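PDB 3EUR: uncharacterized protein, which is of unknown function but has a thioredoxin-like domain with a CxxC motif, consistent with a role in thiol-disulfide chemistry. Local coordinates for residues 27-32 and 67-72; 77-82 and 95-100; 36-41 and 109-114. All coordinates share one frame; numbering follows the deposited sequence. Where two conformers were deposited one is given.

How the contacts relate
From the N terminus, the chain passes through strands 15-18 and 23-25 into loop 27-32, which waits for 67-72 to close contact 1. Segment 36-41, the end of strand 33-38 and the loop after it, opens contact 3, so contacts 1 and 3 cross. After contact 1, helix 79-85 opens contact 2 and strand 94-97 closes it, nested within the loop that 109-114 shuts. The sheet links all three: F37 N lies 2.9 Å from L71 O, and G96 N lies 2.9 Å from S72 O, both probable hydrogen bonds. Contact 1 packs a loop on strand 68-74, contact 2 completes a beta-alpha-beta unit, and contact 3 joins the strand before helix 44-55 to the loop before strand 116-120.

Contact 1 of 3, residues 27-32 and 67-72; sequences YQFPAE and KLKVLS
The loop between strands 23-25 and 33-38 lays F29 against L71 and K69 of strand 68-74. The F29 side chain, with CG anti to the backbone N (chi1 -174°), extends inward, and L71 CB sits over one face of the ring near its rim, 4.3 Å from the ring centroid and 23° off the normal, a CH-pi contact. K69 CB approaches the same ring obliquely, 3.7 Å from CZ. T34 and T94 also touch F29, placing the ring beside neighbouring strands of the thioredoxin-like sheet. Further along, A31 CB rests 4.1 Å from K69 CB, and K69, extended to CD, puts that atom 3.6 Å from P30 O, then bends away. Where the loop is about to join strand 33-38, which pairs with 68-74 through backbone bonds of Y33 to K67 and K69, charge replaces apolar packing. E32 and K67 lie side by side and point the same way. K67 folds at its last two torsions, bringing NZ to 2.7 Å from E32 OE1 in a salt bridge; the ammonium approaches on the syn side, 21° out of the carboxylate plane. The aliphatic part of the lysine skirts that same oxygen, with K67 CG 3.4 Å from E32 OE1.

Contact 2 of 3, residues 77-82 and 95-100; sequences EELDEW and NGYDKE
L79 and W82, on one face of helix 79-85, pack on Y97 of strand 94-97 in the last step of the beta-alpha-beta unit that starts with strand 68-74. The CH-pi contact is nearly centred on the ring: L79 CD1 stands 3.3 Å from the centroid of the Y97 ring and only 5° off its normal, touching all six ring carbons about equally. The second methyl, L79 CD2, leans toward the phenol end, 3.8 Å from Y97 OH. With chi1 of 63°, Y97 holds CG between its backbone N and carbonyl carbon, and the ring stands up from the strand to offer this face to the helix.

The two aromatic rings meet at an angle: the six-membered ring of W82 and the Y97 ring have planes at 59° and centroids 5.3 Å apart. Y97 CD2 lies over the rim of one indole face, 3.7 Å from W82 CZ3. Y74 of strand 68-74 also meets the indole.

Contact with the backbone comes at the indole edge, where N95 O lies in the ring plane, 3.5 Å from W82 CZ2. No hydrogen bond spans the two segments. Between these two segments the attraction is therefore probably mainly dispersion and burial of apolar surface, with perhaps a small electrostatic gain where the carbonyl oxygen faces the weakly positive C-H rim of the indole.

Contact 3 of 3, residues 36-41 and 109-114; sequences LFINNP and YDLRAI
I38, at the end of strand 33-38, packs against Y109, L111 and I114 of the loop that precedes strand 116-120. As in thioredoxin-like folds, this loop probably faces the CxxC motif at the N-terminal end of helix 44-55, with 36-41 running toward it. I38 CB lies 4.1 Å from I114 CD1, in one of two I114 conformers and so uncertain; from there the side chain splits. Its CG2 branch, anti to the backbone N, pushes between two loop side chains: I114 CG1, in that conformer, lies 3.7 Å from I38 CG2, and L111 CD2 lies 3.8 Å from it. The other branch leaves through CG1, beside the backbone N (chi1 -48°), and its tip CD1 reaches Y109, 4.0 Å from CB and 3.9 Å from CD1 of that residue. The approach to the ring is oblique. L36, two residues back on the same side of the strand, meets the outer part of that ring, its CD2 3.7 Å from Y109 CE1. Y109 is further fixed by a hydrogen bond from OH to L12 O and by an edge-to-face contact with Y118.

I114 closes the type I turn 111-114. Its CG2, in the same conformer, comes to an uncertain 3.4 Å from N40 N. N40 ND2 is hydrogen-bonded to D76, and its OD1 accepts from G42 N.

Within the loop, D110 and R112 form an Asx turn joined to a side-on salt bridge. R112 NH2 lies 2.8 Å from D110 OD2, while R112 N and NE reach D110 OD1 from opposite faces of the carboxylate plane.

Contact 1 of 3, residues 27-32 and 67-72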
loop_
_atom_site.group_PDB
_atom_site.type_symbol
_atom_site.label_atom_id
_atom_site.label_comp_id
_atom_site.label_asym_id
_atom_site.label_seq_id
_atom_site.Cartn_x
_atom_site.Cartn_y
_atom_site.Cartn_z
ATOM N N TYR A 27 -7.212 7.866 -5.639
ATOM C CA TYR A 27 -8.309 7.741 -6.571
ATOM C C TYR A 27 -7.845 7.899 -8.024
ATOM O O TYR A 27 -8.496 7.411 -8.923
ATOM C CB TYR A 27 -9.448 8.742 -6.250
ATOM C CG TYR A 27 -10.250 8.390 -5.026
ATOM C CD1 TYR A 27 -9.959 7.311 -4.208
ATOM C CD2 TYR A 27 -11.323 9.185 -4.671
ATOM C CE1 TYR A 27 -10.726 7.024 -3.089
ATOM C CE2 TYR A 27 -12.103 8.898 -3.564
ATOM C CZ TYR A 27 -11.778 7.840 -2.750
ATOM O OH TYR A 27 -12.550 7.630 -1.635
ATOM N N GLN A 28 -6.723 8.573 -8.228
ATOM C CA GLN A 28 -6.134 8.729 -9.557
ATOM C C GLN A 28 -5.257 7.527 -10.006
ATOM O O GLN A 28 -4.782 7.538 -11.123
ATOM C CB GLN A 28 -5.269 9.967 -9.592
ATOM C CG GLN A 28 -6.012 11.296 -9.426
ATOM C CD GLN A 28 -5.080 12.435 -9.050
ATOM O OE1 GLN A 28 -3.874 12.261 -8.932
ATOM N NE2 GLN A 28 -5.649 13.608 -8.859
ATOM N N PHE A 29 -5.024 6.563 -9.120
ATOM C CA PHE A 29 -4.055 5.482 -9.354
ATOM C C PHE A 29 -4.692 4.375 -10.141
ATOM O O PHE A 29 -5.593 3.714 -9.631
ATOM C CB PHE A 29 -3.592 4.981 -7.990
ATOM C CG PHE A 29 -2.494 3.955 -8.029
ATOM C CD1 PHE A 29 -1.193 4.361 -8.284
ATOM C CD2 PHE A 29 -2.717 2.617 -7.763
ATOM C CE1 PHE A 29 -0.150 3.435 -8.281
ATOM C CE2 PHE A 29 -1.694 1.706 -7.750
ATOM C CZ PHE A 29 -0.397 2.116 -7.997
ATOM N N PRO A 30 -4.252 4.112 -11.386
ATOM C CA PRO A 30 -4.977 3.126 -12.198
ATOM C C PRO A 30 -4.507 1.701 -11.997
ATOM O O PRO A 30 -3.326 1.433 -12.177
ATOM C CB PRO A 30 -4.684 3.610 -13.639
ATOM C CG PRO A 30 -3.286 4.170 -13.540
ATOM C CD PRO A 30 -3.231 4.844 -12.169
ATOM N N ALA A 31 -5.423 0.816 -11.684
ATOM C CA ALA A 31 -5.081 -0.604 -11.550
ATOM C C ALA A 31 -6.354 -1.414 -11.457
ATOM O O ALA A 31 -7.282 -1.007 -10.740
ATOM C CB ALA A 31 -4.200 -0.881 -10.347
ATOM N N GLU A 32 -6.401 -2.589 -12.084
ATOM C CA GLU A 32 -7.536 -3.489 -11.859
ATOM C C GLU A 32 -7.628 -3.854 -10.365
ATOM O O GLU A 32 -8.726 -3.934 -9.821
ATOM C CB GLU A 32 -7.427 -4.723 -12.729
ATOM C CG GLU A 32 -8.642 -5.636 -12.610
ATOM C CD GLU A 32 -8.535 -6.913 -13.414
ATOM O OE1 GLU A 32 -7.428 -7.416 -13.538
ATOM O OE2 GLU A 32 -9.589 -7.382 -13.919
ATOM N N LYS A 67 -2.236 -6.622 -13.836
ATOM C CA LYS A 67 -3.583 -6.580 -13.227
ATOM C C LYS A 67 -3.454 -5.874 -11.859
ATOM O O LYS A 67 -4.393 -5.181 -11.422
ATOM C CB LYS A 67 -4.100 -7.961 -13.023
ATOM C CG LYS A 67 -4.407 -8.677 -14.293
ATOM C CD LYS A 67 -4.723 -10.138 -14.074
ATOM C CE LYS A 67 -5.959 -10.459 -13.332
ATOM N NZ LYS A 67 -7.194 -10.066 -14.049
ATOM N N LEU A 68 -2.393 -6.117 -11.099
ATOM C CA LEU A 68 -2.222 -5.617 -9.740
ATOM C C LEU A 68 -1.041 -4.709 -9.669
ATOM O O LEU A 68 0.018 -5.012 -10.206
ATOM C CB LEU A 68 -2.039 -6.803 -8.766
ATOM C CG LEU A 68 -1.955 -6.467 -7.260
ATOM C CD1 LEU A 68 -2.655 -7.600 -6.462
ATOM C CD2 LEU A 68 -0.602 -6.189 -6.806
ATOM N N LYS A 69 -1.208 -3.586 -8.973
ATOM C CA LYS A 69 -0.145 -2.668 -8.684
ATOM C C LYS A 69 -0.095 -2.438 -7.169
ATOM O O LYS A 69 -1.120 -2.286 -6.529
ATOM C CB LYS A 69 -0.273 -1.338 -9.428
ATOM C CG LYS A 69 -0.131 -1.529 -10.953
ATOM C CD LYS A 69 -0.190 -0.286 -11.727
ATOM C CE LYS A 69 1.084 0.577 -11.528
ATOM N NZ LYS A 69 2.366 -0.002 -12.031
ATOM N N VAL A 70 1.100 -2.395 -6.653
ATOM C CA VAL A 70 1.378 -2.117 -5.253
ATOM C C VAL A 70 1.575 -0.600 -5.095
ATOM O O VAL A 70 2.408 0.011 -5.798
ATOM C CB VAL A 70 2.612 -2.862 -4.751
ATOM C CG1 VAL A 70 2.927 -2.488 -3.294
ATOM C CG2 VAL A 70 2.447 -4.390 -4.877
ATOM N N LEU A 71 0.817 -0.004 -4.169
ATOM C CA LEU A 71 0.967 1.386 -3.757
ATOM C C LEU A 71 1.379 1.354 -2.304
ATOM O O LEU A 71 0.588 1.018 -1.427
ATOM C CB LEU A 71 -0.353 2.133 -3.958
ATOM C CG LEU A 71 -0.306 3.616 -3.576
ATOM C CD1 LEU A 71 0.732 4.373 -4.342
ATOM C CD2 LEU A 71 -1.694 4.201 -3.780
ATOM N N SER A 72 2.654 1.630 -2.052
ATOM C CA SER A 72 3.168 1.727 -0.706
ATOM C C SER A 72 3.038 3.149 -0.198
ATOM O O SER A 72 3.378 4.116 -0.911
ATOM C CB SER A 72 4.615 1.313 -0.647
ATOM O OG SER A 72 5.332 1.897 0.443
#

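Contact 2 of 3, residues 77-82 and 95-100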
loop_
_atom_site.group_PDB
_atom_site.type_symbol
_atom_site.label_atom_id
_atom_site.label_comp_id
_atom_site.label_asym_id
_atom_site.label_seq_id
_atom_site.Cartn_x
_atom_site.Cartn_y
_atom_site.Cartn_z
ATOM N N GLU A 77 6.415 10.672 10.089
ATOM C CA GLU A 77 7.192 11.956 9.967
ATOM C C GLU A 77 8.624 11.843 9.516
ATOM O O GLU A 77 9.263 12.874 9.206
ATOM C CB GLU A 77 7.237 12.679 11.340
ATOM C CG GLU A 77 5.878 13.088 11.833
ATOM C CD GLU A 77 5.135 11.959 12.510
ATOM O OE1 GLU A 77 5.706 10.844 12.648
ATOM O OE2 GLU A 77 3.967 12.174 12.887
ATOM N N GLU A 78 9.195 10.645 9.496
ATOM C CA GLU A 78 10.636 10.498 9.291
ATOM C C GLU A 78 10.973 10.360 7.841
ATOM O O GLU A 78 11.430 9.292 7.375
ATOM C CB GLU A 78 11.189 9.313 10.091
ATOM C CG GLU A 78 10.934 9.436 11.532
ATOM C CD GLU A 78 11.591 10.681 12.076
ATOM O OE1 GLU A 78 12.792 10.891 11.775
ATOM O OE2 GLU A 78 10.895 11.467 12.734
ATOM N N LEU A 79 10.810 11.463 7.129
ATOM C CA LEU A 79 11.018 11.452 5.697
ATOM C C LEU A 79 12.441 11.034 5.352
ATOM O O LEU A 79 12.666 10.309 4.415
ATOM C CB LEU A 79 10.625 12.791 5.066
ATOM C CG LEU A 79 10.795 12.838 3.538
ATOM C CD1 LEU A 79 9.962 11.762 2.846
ATOM C CD2 LEU A 79 10.459 14.207 2.970
ATOM N N ASP A 80 13.432 11.524 6.098
ATOM C CA ASP A 80 14.804 11.164 5.773
ATOM C C ASP A 80 15.059 9.636 5.864
ATOM O O ASP A 80 15.771 9.054 5.052
ATOM C CB ASP A 80 15.786 12.008 6.628
ATOM C CG ASP A 80 15.883 13.463 6.132
ATOM O OD1 ASP A 80 15.208 13.798 5.141
ATOM O OD2 ASP A 80 16.667 14.276 6.681
ATOM N N GLU A 81 14.481 9.021 6.864
ATOM C CA GLU A 81 14.565 7.574 7.046
ATOM C C GLU A 81 13.792 6.775 6.005
ATOM O O GLU A 81 14.278 5.738 5.548
ATOM C CB GLU A 81 14.026 7.202 8.408
ATOM C CG GLU A 81 14.375 5.780 8.803
ATOM C CD GLU A 81 13.932 5.451 10.213
ATOM O OE1 GLU A 81 13.502 6.407 10.897
ATOM O OE2 GLU A 81 14.001 4.246 10.624
ATOM N N TRP A 82 12.568 7.199 5.692
ATOM C CA TRP A 82 11.888 6.663 4.512
ATOM C C TRP A 82 12.775 6.802 3.284
ATOM O O TRP A 82 12.936 5.844 2.518
ATOM C CB TRP A 82 10.599 7.379 4.273
ATOM C CG TRP A 82 9.862 6.804 3.107
ATOM C CD1 TRP A 82 9.051 5.705 3.126
ATOM C CD2 TRP A 82 9.881 7.285 1.776
ATOM N NE1 TRP A 82 8.587 5.445 1.869
ATOM C CE2 TRP A 82 9.033 6.441 1.032
ATOM C CE3 TRP A 82 10.485 8.372 1.135
ATOM C CZ2 TRP A 82 8.813 6.626 -0.340
ATOM C CZ3 TRP A 82 10.292 8.536 -0.245
ATOM C CH2 TRP A 82 9.424 7.682 -0.944
ATOM N N ASN A 95 5.892 3.978 -4.613
ATOM C CA ASN A 95 6.315 4.117 -3.247
ATOM C C ASN A 95 6.258 5.593 -2.845
ATOM O O ASN A 95 7.052 6.366 -3.321
ATOM C CB ASN A 95 7.731 3.511 -3.147
ATOM C CG ASN A 95 7.786 2.019 -3.646
ATOM O OD1 ASN A 95 7.020 1.186 -3.122
ATOM N ND2 ASN A 95 8.727 1.668 -4.621
ATOM N N GLY A 96 5.298 5.975 -2.016
ATOM C CA GLY A 96 5.106 7.354 -1.656
ATOM C C GLY A 96 5.008 7.597 -0.171
ATOM O O GLY A 96 4.897 6.674 0.627
ATOM N N TYR A 97 5.071 8.868 0.182
ATOM C CA TYR A 97 4.853 9.325 1.553
ATOM C C TYR A 97 3.736 10.355 1.608
ATOM O O TYR A 97 3.381 10.995 0.630
ATOM C CB TYR A 97 6.161 9.860 2.180
ATOM C CG TYR A 97 6.741 11.070 1.496
ATOM C CD1 TYR A 97 6.467 12.357 1.971
ATOM C CD2 TYR A 97 7.591 10.949 0.411
ATOM C CE1 TYR A 97 7.048 13.496 1.357
ATOM C CE2 TYR A 97 8.185 12.071 -0.171
ATOM C CZ TYR A 97 7.899 13.321 0.311
ATOM O OH TYR A 97 8.512 14.411 -0.299
ATOM N N ASP A 98 3.201 10.510 2.809
ATOM C CA ASP A 98 2.116 11.411 3.072
ATOM C C ASP A 98 2.677 12.726 3.591
ATOM O O ASP A 98 2.880 12.917 4.792
ATOM C CB ASP A 98 1.211 10.759 4.124
ATOM C CG ASP A 98 -0.063 11.545 4.429
ATOM O OD1 ASP A 98 -0.182 12.722 4.017
ATOM O OD2 ASP A 98 -0.886 10.970 5.176
ATOM N N LYS A 99 2.982 13.619 2.655
ATOM C CA LYS A 99 3.745 14.815 2.996
ATOM C C LYS A 99 3.097 15.621 4.084
ATOM O O LYS A 99 3.781 16.062 5.011
ATOM C CB LYS A 99 3.952 15.693 1.759
ATOM C CG LYS A 99 4.846 16.940 2.084
ATOM C CD LYS A 99 5.334 17.674 0.879
ATOM C CE LYS A 99 6.018 18.999 1.329
ATOM N NZ LYS A 99 5.960 20.077 0.293
ATOM N N GLU A 100 1.811 15.836 3.957
ATOM C CA GLU A 100 1.058 16.677 4.871
ATOM C C GLU A 100 0.566 15.954 6.140
ATOM O O GLU A 100 -0.116 16.551 6.964
ATOM C CB GLU A 100 -0.156 17.190 4.104
ATOM C CG GLU A 100 0.113 17.579 2.585
ATOM C CD GLU A 100 0.209 16.367 1.572
ATOM O OE1 GLU A 100 0.045 15.207 1.989
ATOM O OE2 GLU A 100 0.471 16.574 0.342
#

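Contact 3 of 3, residues 36-41 and 109-114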
loop_
_atom_site.group_PDB
_atom_site.type_symbol
_atom_site.label_atom_id
_atom_site.label_comp_id
_atom_site.label_asym_id
_atom_site.label_seq_id
_atom_site.Cartn_x
_atom_site.Cartn_y
_atom_site.Cartn_z
ATOM N N LEU A 36 -2.732 -1.740 -1.459
ATOM C CA LEU A 36 -2.294 -0.634 -0.666
ATOM C C LEU A 36 -1.524 -1.167 0.548
ATOM O O LEU A 36 -2.051 -1.959 1.310
ATOM C CB LEU A 36 -3.520 0.186 -0.206
ATOM C CG LEU A 36 -3.249 1.370 0.722
ATOM C CD1 LEU A 36 -2.418 2.424 0.004
ATOM C CD2 LEU A 36 -4.540 1.978 1.190
ATOM N N PHE A 37 -0.274 -0.752 0.645
ATOM C CA PHE A 37 0.673 -1.247 1.615
ATOM C C PHE A 37 1.116 -0.102 2.514
ATOM O O PHE A 37 1.968 0.680 2.131
ATOM C CB PHE A 37 1.809 -1.928 0.850
ATOM C CG PHE A 37 3.019 -2.337 1.666
ATOM C CD1 PHE A 37 2.976 -2.639 3.029
ATOM C CD2 PHE A 37 4.236 -2.510 1.015
ATOM C CE1 PHE A 37 4.118 -3.018 3.697
ATOM C CE2 PHE A 37 5.370 -2.889 1.694
ATOM C CZ PHE A 37 5.307 -3.161 3.033
ATOM N N ILE A 38 0.516 0.008 3.698
ATOM C CA ILE A 38 0.839 1.084 4.653
ATOM C C ILE A 38 1.997 0.615 5.479
ATOM O O ILE A 38 1.921 -0.435 6.098
ATOM C CB ILE A 38 -0.359 1.456 5.520
ATOM C CG1 ILE A 38 -1.624 1.666 4.690
ATOM C CG2 ILE A 38 -0.007 2.655 6.372
ATOM C CD1 ILE A 38 -2.908 1.916 5.497
ATOM N N ASN A 39 3.101 1.350 5.484
ATOM C CA ASN A 39 4.372 0.813 6.022
ATOM C C ASN A 39 5.081 1.912 6.780
ATOM O O ASN A 39 4.868 3.104 6.530
ATOM C CB ASN A 39 5.221 0.319 4.866
ATOM C CG ASN A 39 5.621 1.407 3.944
ATOM O OD1 ASN A 39 4.956 1.694 2.921
ATOM N ND2 ASN A 39 6.638 2.085 4.294
ATOM N N ASN A 40 5.925 1.512 7.706
ATOM C CA ASN A 40 6.893 2.443 8.279
ATOM C C ASN A 40 8.073 1.577 8.254
ATOM O O ASN A 40 8.147 0.617 9.024
ATOM C CB ASN A 40 6.546 2.912 9.718
ATOM C CG ASN A 40 7.569 3.872 10.234
ATOM O OD1 ASN A 40 8.758 3.709 9.953
ATOM N ND2 ASN A 40 7.128 4.896 10.966
ATOM N N PRO A 41 8.953 1.830 7.310
ATOM C CA PRO A 41 9.995 0.846 7.094
ATOM C C PRO A 41 11.094 0.914 8.149
ATOM O O PRO A 41 12.045 0.128 8.082
ATOM C CB PRO A 41 10.552 1.196 5.715
ATOM C CG PRO A 41 9.768 2.344 5.187
ATOM C CD PRO A 41 8.958 2.910 6.298
ATOM N N TYR A 109 -7.081 6.164 8.067
ATOM C CA TYR A 109 -6.815 4.741 8.144
ATOM C C TYR A 109 -6.316 4.445 9.555
ATOM O O TYR A 109 -5.617 5.234 10.159
ATOM C CB TYR A 109 -5.724 4.263 7.143
ATOM C CG TYR A 109 -6.175 4.270 5.690
ATOM C CD1 TYR A 109 -6.565 3.121 5.047
ATOM C CD2 TYR A 109 -6.224 5.443 4.978
ATOM C CE1 TYR A 109 -6.998 3.146 3.746
ATOM C CE2 TYR A 109 -6.677 5.487 3.688
ATOM C CZ TYR A 109 -7.067 4.332 3.056
ATOM O OH TYR A 109 -7.502 4.328 1.757
ATOM N N ASP A 110 -6.652 3.280 10.062
ATOM C CA ASP A 110 -6.148 2.785 11.346
ATOM C C ASP A 110 -4.691 2.406 11.156
ATOM O O ASP A 110 -4.397 1.520 10.358
ATOM C CB ASP A 110 -6.964 1.574 11.760
ATOM C CG ASP A 110 -6.581 0.981 13.090
ATOM O OD1 ASP A 110 -5.664 1.464 13.776
ATOM O OD2 ASP A 110 -7.224 -0.022 13.459
ATOM N N LEU A 111 -3.785 3.060 11.881
ATOM C CA LEU A 111 -2.368 2.869 11.765
ATOM C C LEU A 111 -1.773 2.054 12.912
ATOM O O LEU A 111 -0.568 1.892 12.992
ATOM C CB LEU A 111 -1.667 4.228 11.658
ATOM C CG LEU A 111 -2.085 5.103 10.491
ATOM C CD1 LEU A 111 -1.305 6.383 10.509
ATOM C CD2 LEU A 111 -1.923 4.373 9.160
ATOM N N ARG A 112 -2.602 1.551 13.828
ATOM C CA ARG A 112 -2.062 0.958 15.047
ATOM C C ARG A 112 -1.197 -0.239 14.764
ATOM O O ARG A 112 -0.259 -0.489 15.509
ATOM C CB ARG A 112 -3.167 0.584 15.996
ATOM C CG ARG A 112 -3.793 1.817 16.596
ATOM C CD ARG A 112 -5.000 1.467 17.458
ATOM N NE ARG A 112 -6.054 0.940 16.606
ATOM C CZ ARG A 112 -7.181 0.380 17.013
ATOM N NH1 ARG A 112 -7.404 0.237 18.304
ATOM N NH2 ARG A 112 -8.045 -0.053 16.118
ATOM N N ALA A 113 -1.538 -1.005 13.732
ATOM C CA ALA A 113 -0.853 -2.258 13.477
ATOM C C ALA A 113 -0.103 -2.316 12.174
ATOM O O ALA A 113 0.032 -3.394 11.571
ATOM C CB ALA A 113 -1.887 -3.410 13.498
ATOM N N ILE A 114 0.397 -1.212 11.706
ATOM C CA ILE A 114 1.307 -1.163 10.513
ATOM C C ILE A 114 2.444 -2.148 10.709
ATOM O O ILE A 114 2.954 -2.265 11.832
ATOM C CB ILE A 114 1.970 0.239 10.342
ATOM C CG1 ILE A 114 1.012 1.164 9.619
ATOM C CG2 ILE A 114 3.353 0.157 9.543
ATOM C CD1 ILE A 114 -0.410 0.675 9.504
#